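ADP-ribosylating toxin CARDS (Mycoplasma pneumoniae, PDB 4TLV) transfers ADP-ribose from NAD(+) to multiple target proteins and, as the main virulence factor of the bacterium, makes mammalian cells form vacuoles. Local coordinates at residues D219-T224 against I250-D255. Residues are numbered along the deposited sequence; the frame is centred on the assembly and turned at random.
Sequences DVSEGT and IAEKID. With SO4 (sulfate ion), chain H.
Ser221 and Glu252 make the one direct side-chain hydrogen bond of this contact: the hydroxyl OG of Ser221 donates to OE2 of Glu252 over 2.7 Å, reaching the oxygen on its anti side and 21° out of the carboxylate plane. The extended chain of Glu252 runs alongside the 219-221 backbone, with CG 3.4 Å from Ser221 OG. OG also has the backbone N of Trp66 as a partner, which links it to the mART domain. The other carboxylate oxygen, OE1 of Glu252, stands 4.3 Å from OD2 of Asp219; a water donates to both and, with the long, weak ion pair of OE1 with Arg168, probably offsets the repulsion. With chi1 at -179°, Asp219 turns its CG away from its own N and beside the carbonyl carbon. OD1 accepts the backbone N of Ser221 at 3.0 Å, closing an Asx turn, and is also bonded to Ser268 OG; OD2 faces the waters, the second of which lies between it and Asp255 OD2. The main chains also pair: Asp219 N donates to Lys253 O (2.8 Å), and Glu252 N to Asp219 O (2.7 Å). Further along, Val220 lays CG1 against the methyl of Ala251, 4.1 Å from its CB. The extended chain of Lys253 carries NZ to Asp255 OD1, 2.7 Å away, where it meets the syn lone pair in a salt bridge, and to a sulfate probably left from crystallisation. Within the type I' turn Ser221-Thr224, the backbone N of Glu222 donates to OE1 of Glu271, a residue of the KELED motif. The turn links strand 214-219, the middle of a three-stranded antiparallel sheet, to strand 225-226; edge strand 253-258 is joined also by Asp255-Val217 backbone bonding, in the inferred NAD(+)-binding pocket region.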
loop_
_atom_site.group_PDB
_atom_site.type_symbol
_atom_site.label_atom_id
_atom_site.label_comp_id
_atom_site.label_asym_id
_atom_site.label_seq_id
_atom_site.Cartn_x
_atom_site.Cartn_y
_atom_site.Cartn_z
ATOM N N ASP A 219 3.147 -15.874 -8.910
ATOM C CA ASP A 219 2.652 -14.929 -9.915
ATOM C C ASP A 219 1.121 -14.941 -9.851
ATOM O O ASP A 219 0.493 -15.948 -10.192
ATOM C CB ASP A 219 3.130 -15.369 -11.303
ATOM C CG ASP A 219 2.688 -14.444 -12.403
ATOM O OD1 ASP A 219 1.741 -13.654 -12.194
ATOM O OD2 ASP A 219 3.306 -14.499 -13.491
ATOM N N VAL A 220 0.515 -13.832 -9.420
ATOM C CA VAL A 220 -0.944 -13.803 -9.277
ATOM C C VAL A 220 -1.644 -12.885 -10.286
ATOM O O VAL A 220 -2.706 -12.328 -9.997
ATOM C CB VAL A 220 -1.388 -13.504 -7.817
ATOM C CG1 VAL A 220 -1.008 -14.672 -6.908
ATOM C CG2 VAL A 220 -0.778 -12.167 -7.312
ATOM N N SER A 221 -1.019 -12.753 -11.458
ATOM C CA SER A 221 -1.567 -12.078 -12.640
ATOM C C SER A 221 -1.266 -10.590 -12.683
ATOM O O SER A 221 -1.050 -9.955 -11.651
ATOM C CB SER A 221 -3.075 -12.308 -12.806
ATOM O OG SER A 221 -3.398 -13.684 -12.717
ATOM N N GLU A 222 -1.231 -10.063 -13.901
ATOM C CA GLU A 222 -0.985 -8.651 -14.148
ATOM C C GLU A 222 0.292 -8.148 -13.486
ATOM O O GLU A 222 0.364 -7.009 -13.028
ATOM C CB GLU A 222 -2.189 -7.819 -13.733
ATOM C CG GLU A 222 -3.345 -8.022 -14.689
ATOM C CD GLU A 222 -4.567 -7.241 -14.284
ATOM O OE1 GLU A 222 -5.053 -7.445 -13.147
ATOM O OE2 GLU A 222 -5.021 -6.430 -15.109
ATOM N N GLY A 223 1.301 -9.008 -13.472
ATOM C CA GLY A 223 2.620 -8.616 -12.994
ATOM C C GLY A 223 2.773 -8.684 -11.486
ATOM O O GLY A 223 3.846 -8.380 -10.950
ATOM N N THR A 224 1.711 -9.080 -10.803
ATOM C CA THR A 224 1.658 -9.009 -9.343
ATOM C C THR A 224 2.354 -10.200 -8.691
ATOM O O THR A 224 2.141 -11.332 -9.102
ATOM C CB THR A 224 0.185 -8.926 -8.867
ATOM O OG1 THR A 224 -0.429 -7.801 -9.494
ATOM C CG2 THR A 224 0.086 -8.772 -7.355
ATOM N N ILE A 250 -2.836 -21.100 -5.128
ATOM C CA ILE A 250 -3.664 -20.323 -6.034
ATOM C C ILE A 250 -2.840 -19.200 -6.675
ATOM O O ILE A 250 -2.600 -18.161 -6.061
ATOM C CB ILE A 250 -4.904 -19.799 -5.308
ATOM C CG1 ILE A 250 -5.764 -20.993 -4.864
ATOM C CG2 ILE A 250 -5.711 -18.863 -6.222
ATOM C CD1 ILE A 250 -6.963 -20.608 -4.072
ATOM N N ALA A 251 -2.411 -19.430 -7.914
ATOM C CA ALA A 251 -1.499 -18.532 -8.623
ATOM C C ALA A 251 -1.356 -19.042 -10.054
ATOM O O ALA A 251 -1.647 -20.218 -10.312
ATOM C CB ALA A 251 -0.140 -18.520 -7.941
ATOM N N GLU A 252 -0.914 -18.178 -10.970
ATOM C CA GLU A 252 -0.639 -18.618 -12.339
ATOM C C GLU A 252 0.544 -19.570 -12.321
ATOM O O GLU A 252 0.593 -20.532 -13.100
ATOM C CB GLU A 252 -0.336 -17.439 -13.272
ATOM C CG GLU A 252 -1.475 -16.427 -13.427
ATOM C CD GLU A 252 -1.292 -15.529 -14.661
ATOM O OE1 GLU A 252 -0.336 -15.749 -15.448
ATOM O OE2 GLU A 252 -2.119 -14.615 -14.854
ATOM N N LYS A 253 1.489 -19.312 -11.416
ATOM C CA LYS A 253 2.753 -20.026 -11.434
ATOM C C LYS A 253 3.589 -19.636 -10.229
ATOM O O LYS A 253 3.393 -18.564 -9.668
ATOM C CB LYS A 253 3.484 -19.630 -12.719
ATOM C CG LYS A 253 4.827 -20.258 -12.947
ATOM C CD LYS A 253 5.523 -19.515 -14.092
ATOM C CE LYS A 253 6.936 -20.017 -14.299
ATOM N NZ LYS A 253 7.746 -19.030 -15.071
ATOM N N ILE A 254 4.515 -20.504 -9.826
ATOM C CA ILE A 254 5.482 -20.166 -8.779
ATOM C C ILE A 254 6.881 -20.122 -9.385
ATOM O O ILE A 254 7.276 -21.019 -10.124
ATOM C CB ILE A 254 5.430 -21.127 -7.553
ATOM C CG1 ILE A 254 4.267 -20.775 -6.623
ATOM C CG2 ILE A 254 6.697 -20.990 -6.709
ATOM C CD1 ILE A 254 2.915 -21.062 -7.159
ATOM N N ASP A 255 7.603 -19.043 -9.124
ATOM C CA ASP A 255 8.973 -18.898 -9.597
ATOM C C ASP A 255 9.946 -18.854 -8.435
ATOM O O ASP A 255 9.631 -18.307 -7.382
ATOM C CB ASP A 255 9.123 -17.617 -10.401
ATOM C CG ASP A 255 8.362 -17.665 -11.710
ATOM O OD1 ASP A 255 8.828 -18.355 -12.637
ATOM O OD2 ASP A 255 7.292 -17.030 -11.800
HETATM S S SO4 H . 6.640 -17.958 -18.127
HETATM O O1 SO4 H . 6.040 -18.721 -17.040
HETATM O O2 SO4 H . 7.672 -17.074 -17.589
HETATM O O3 SO4 H . 5.594 -17.195 -18.808
HETATM O O4 SO4 H . 7.259 -18.879 -19.078
HETATM O O HOH W 1 2.321 -16.353 -15.443
HETATM O O HOH W 2 6.220 -15.226 -13.330
#